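Side-chain contacts in malonyl CoA:acyl carrier protein malonyltransferase (Streptomyces coelicolor, PDB 1NM2), which probably transfers malonyl groups from malonyl-CoA to holo-acyl carrier protein, a step that supplies building blocks for fatty acid biosynthesis: residues E183-P186 with K191-P194; P25-R30 with G68-A73. All blocks are in the same frame, centred on the assembly; numbering follows the deposited sequence.

In the fold
Both contacts belong to one acyltransferase chain but sit on opposite sides of its centre, 24 Å from it for contact 1 and 19 Å for contact 2. Their own centres are 41 Å apart and their nearest atoms about 24 Å, so the two do not touch. Contact 1 packs the loop after helix 175-183 against 189-194, an outer strand of the mixed sheet in the smaller, ferredoxin-like part. Contact 2 joins two helices in the larger part, whose parallel sheet leads through strand 93-96 into what is probably the nucleophile elbow of the enzyme. Neither contact includes D50 or D52, which hold the nickel ion, and both are structural packing.

Contact 1: residues E183-P186 with K191-P194; sequences EDKP and KVVP
K185 lies opposite V192 at a CA to CA distance of 7.5 Å, where the loop leaving helix 175-183 runs beside strand 189-194 without pairing to it. The side chain of K185 makes the contact, which is small, burying 114 Å² in all. The K185 chain lies alongside one branch of V192: the CG2 methyl rests against the methylenes, 3.9 Å from K185 CG to V192 CG2 and 4.0 Å from K185 CD to that same methyl. The two side chains run alongside in opposite senses, the lysine stem packed on the valine's flank. V192 presents this branch because its CG1 stands anti to the backbone N (chi1 174°), leaving CG2 beside that N and against the lysine. Farther out, CE of K185 comes up against the strand backbone, 4.1 Å from CA of K191. The K185 chain is extended until its last torsion, where a bend (chi4 60°) turns NZ aside to hydrogen-bond the carbonyl O of N182 in the last turn of the helix. The stem thus packs on the strand while the ammonium bonds a carbonyl near the helix end. Replacing K185 with an alanine would probably uncover the CG2 methyl of V192 and leave the N182 carbonyl without its ammonium partner. V192 also touches N182 and S139. The arrangement is that of the final helix-to-strand turn of a ferredoxin-like subdomain, as in FabD relatives: strand 189-194 returns as the sheet edge, antiparallel to 136-143, completing a split beta-alpha-beta unit with strand 168-172, in which helix 175-183 connects the two strands and 136-143 lies between them in the sheet.

Contact 2: residues P25-R30 with G68-A73; sequences PGAADR and GILSAA
A27 and L70 meet methyl to methyl, 4.1 Å from CB of A27 to CD1 of L70, where the first turn of helix 27-38 approaches helix 57-75. Backbones are nearest here, with 7.3 Å between CA of A27 and CA of L70, and a single leucine arm spans the gap. L70 leaves its helix with CG anti to the backbone N (chi1 -167°); although its CB does not aim straight at the other helix, the branch beyond it brings CD1 in against the alanine. The same leucine also packs on W21 and V31, so the A27 methyl is one wall of a larger apolar patch. Three residues on in each helix, R30 and A73 form the second touch. The backbones have by then diverged, with CA of R30 10.8 Å from CA of A73, and the longer side chain makes up the difference. R30 departs with CG anti to its carbonyl carbon, stays extended through chi2, and kinks at chi3 (69°). The kink sets the guanidinium edge-on to A73: the methyl lies near the plane of the group, 3.6 Å from NH1 of R30 to CB of A73. What holds the arginine head is a salt bridge from NH2 to OD2 of D113, while NH1 merely rests on the alanine. At the start of the helix, G26 occupies the N-cap position with a positive phi (97°) at which a side chain would jam against the P25 carbonyl; R30 N bonds to G26 O at 3.1 Å. Chemically, the contact is divided: its buried side is methyl against leucine, while on the exposed side the positive charge is probably compensated by D113 rather than by residues 68-73, leaving the two helices joined by van der Waals packing.

Contact 1: residues E183-P186 with K191-P194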
# COMPACT_ATOMS: atom_id res chain seq x y z
N GLU A 183 17.42 6.94 -21.13
CA GLU A 183 18.38 7.09 -22.21
C GLU A 183 19.62 6.25 -21.93
O GLU A 183 20.24 5.70 -22.84
CB GLU A 183 18.74 8.57 -22.39
CG GLU A 183 17.61 9.38 -23.03
CD GLU A 183 17.78 10.88 -22.89
OE1 GLU A 183 18.85 11.41 -23.27
OE2 GLU A 183 16.83 11.54 -22.40
N ASP A 184 19.98 6.16 -20.65
CA ASP A 184 21.13 5.37 -20.23
C ASP A 184 20.63 4.37 -19.19
O ASP A 184 20.74 4.59 -17.98
CB ASP A 184 22.22 6.27 -19.65
CG ASP A 184 23.37 5.49 -19.04
OD1 ASP A 184 23.58 4.32 -19.44
OD2 ASP A 184 24.06 6.05 -18.17
N LYS A 185 20.07 3.27 -19.68
CA LYS A 185 19.50 2.24 -18.82
C LYS A 185 20.55 1.35 -18.17
O LYS A 185 21.67 1.21 -18.66
CB LYS A 185 18.56 1.34 -19.63
CG LYS A 185 17.38 2.06 -20.29
CD LYS A 185 16.46 1.04 -20.95
CE LYS A 185 15.30 1.71 -21.68
NZ LYS A 185 15.79 2.62 -22.75
N PRO A 186 20.19 0.73 -17.03
CA PRO A 186 21.14 -0.15 -16.34
C PRO A 186 21.27 -1.38 -17.24
O PRO A 186 20.35 -1.72 -17.98
CB PRO A 186 20.43 -0.48 -15.03
CG PRO A 186 19.55 0.73 -14.80
CD PRO A 186 19.01 1.00 -16.18
N LYS A 191 13.19 -2.00 -20.33
CA LYS A 191 12.32 -0.84 -20.36
C LYS A 191 12.27 -0.10 -19.03
O LYS A 191 12.36 -0.69 -17.96
CB LYS A 191 10.92 -1.33 -20.72
CG LYS A 191 10.08 -0.42 -21.60
CD LYS A 191 8.79 -1.16 -21.97
CE LYS A 191 7.83 -0.31 -22.78
NZ LYS A 191 6.59 -1.08 -23.09
N VAL A 192 12.13 1.22 -19.12
CA VAL A 192 12.01 2.07 -17.95
C VAL A 192 10.62 2.68 -18.12
O VAL A 192 10.43 3.62 -18.89
CB VAL A 192 13.09 3.16 -17.93
CG1 VAL A 192 12.85 4.12 -16.76
CG2 VAL A 192 14.46 2.51 -17.78
N VAL A 193 9.65 2.10 -17.42
CA VAL A 193 8.27 2.54 -17.54
C VAL A 193 7.80 3.50 -16.46
O VAL A 193 7.77 3.16 -15.28
CB VAL A 193 7.32 1.32 -17.56
CG1 VAL A 193 5.90 1.76 -17.87
CG2 VAL A 193 7.81 0.31 -18.58
N PRO A 194 7.43 4.72 -16.86
CA PRO A 194 6.95 5.72 -15.90
C PRO A 194 5.62 5.31 -15.28
O PRO A 194 4.71 4.86 -15.98
CB PRO A 194 6.86 7.00 -16.74
CG PRO A 194 6.59 6.49 -18.12
CD PRO A 194 7.51 5.29 -18.21

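Contact 2: residues P25-R30 with G68-A73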
# COMPACT_ATOMS: atom_id res chain seq x y z
N PRO A 25 -25.21 -5.43 2.58
CA PRO A 25 -26.01 -4.72 3.59
C PRO A 25 -25.15 -4.03 4.64
O PRO A 25 -24.34 -4.67 5.32
CB PRO A 25 -26.91 -5.82 4.16
CG PRO A 25 -26.21 -7.11 3.80
CD PRO A 25 -25.67 -6.82 2.43
N GLY A 26 -25.34 -2.72 4.77
CA GLY A 26 -24.60 -1.94 5.74
C GLY A 26 -23.37 -1.24 5.18
O GLY A 26 -22.91 -0.25 5.75
N ALA A 27 -22.83 -1.74 4.07
CA ALA A 27 -21.63 -1.16 3.46
C ALA A 27 -21.77 0.29 3.02
O ALA A 27 -20.91 1.12 3.30
CB ALA A 27 -21.17 -2.03 2.28
N ALA A 28 -22.85 0.60 2.30
CA ALA A 28 -23.07 1.97 1.85
C ALA A 28 -23.12 2.90 3.07
O ALA A 28 -22.58 4.00 3.04
CB ALA A 28 -24.37 2.07 1.05
N ASP A 29 -23.78 2.44 4.13
CA ASP A 29 -23.89 3.23 5.35
C ASP A 29 -22.52 3.54 5.98
O ASP A 29 -22.24 4.69 6.33
CB ASP A 29 -24.77 2.51 6.39
CG ASP A 29 -26.21 2.36 5.93
OD1 ASP A 29 -26.81 3.36 5.48
OD2 ASP A 29 -26.76 1.24 6.03
N ARG A 30 -21.68 2.53 6.12
CA ARG A 30 -20.36 2.75 6.72
C ARG A 30 -19.52 3.69 5.87
O ARG A 30 -18.92 4.64 6.39
CB ARG A 30 -19.61 1.42 6.91
CG ARG A 30 -20.25 0.46 7.90
CD ARG A 30 -19.28 -0.65 8.33
NE ARG A 30 -18.19 -0.14 9.16
CZ ARG A 30 -17.13 -0.86 9.53
NH1 ARG A 30 -17.01 -2.12 9.14
NH2 ARG A 30 -16.18 -0.32 10.29
N GLY A 68 -10.03 -1.65 1.72
CA GLY A 68 -9.37 -2.68 2.50
C GLY A 68 -10.06 -2.96 3.82
O GLY A 68 -10.26 -4.12 4.21
N ILE A 69 -10.43 -1.89 4.52
CA ILE A 69 -11.12 -2.04 5.80
C ILE A 69 -12.48 -2.69 5.58
O ILE A 69 -12.89 -3.58 6.33
CB ILE A 69 -11.34 -0.68 6.49
CG1 ILE A 69 -9.98 -0.04 6.83
CG2 ILE A 69 -12.17 -0.86 7.75
CD1 ILE A 69 -10.08 1.37 7.35
N LEU A 70 -13.18 -2.24 4.54
CA LEU A 70 -14.50 -2.76 4.22
C LEU A 70 -14.49 -4.24 3.83
O LEU A 70 -15.31 -5.01 4.33
CB LEU A 70 -15.13 -1.94 3.08
CG LEU A 70 -16.62 -2.14 2.81
CD1 LEU A 70 -17.44 -1.68 4.02
CD2 LEU A 70 -17.03 -1.35 1.57
N SER A 71 -13.57 -4.64 2.95
CA SER A 71 -13.52 -6.04 2.54
C SER A 71 -13.09 -6.94 3.69
O SER A 71 -13.61 -8.05 3.84
CB SER A 71 -12.60 -6.21 1.33
OG SER A 71 -11.30 -5.70 1.56
N ALA A 72 -12.16 -6.47 4.50
CA ALA A 72 -11.70 -7.24 5.65
C ALA A 72 -12.87 -7.44 6.61
O ALA A 72 -13.10 -8.54 7.12
CB ALA A 72 -10.57 -6.53 6.35
N ALA A 73 -13.62 -6.36 6.85
CA ALA A 73 -14.76 -6.43 7.74
C ALA A 73 -15.76 -7.47 7.22
O ALA A 73 -16.29 -8.27 7.99
CB ALA A 73 -15.43 -5.06 7.84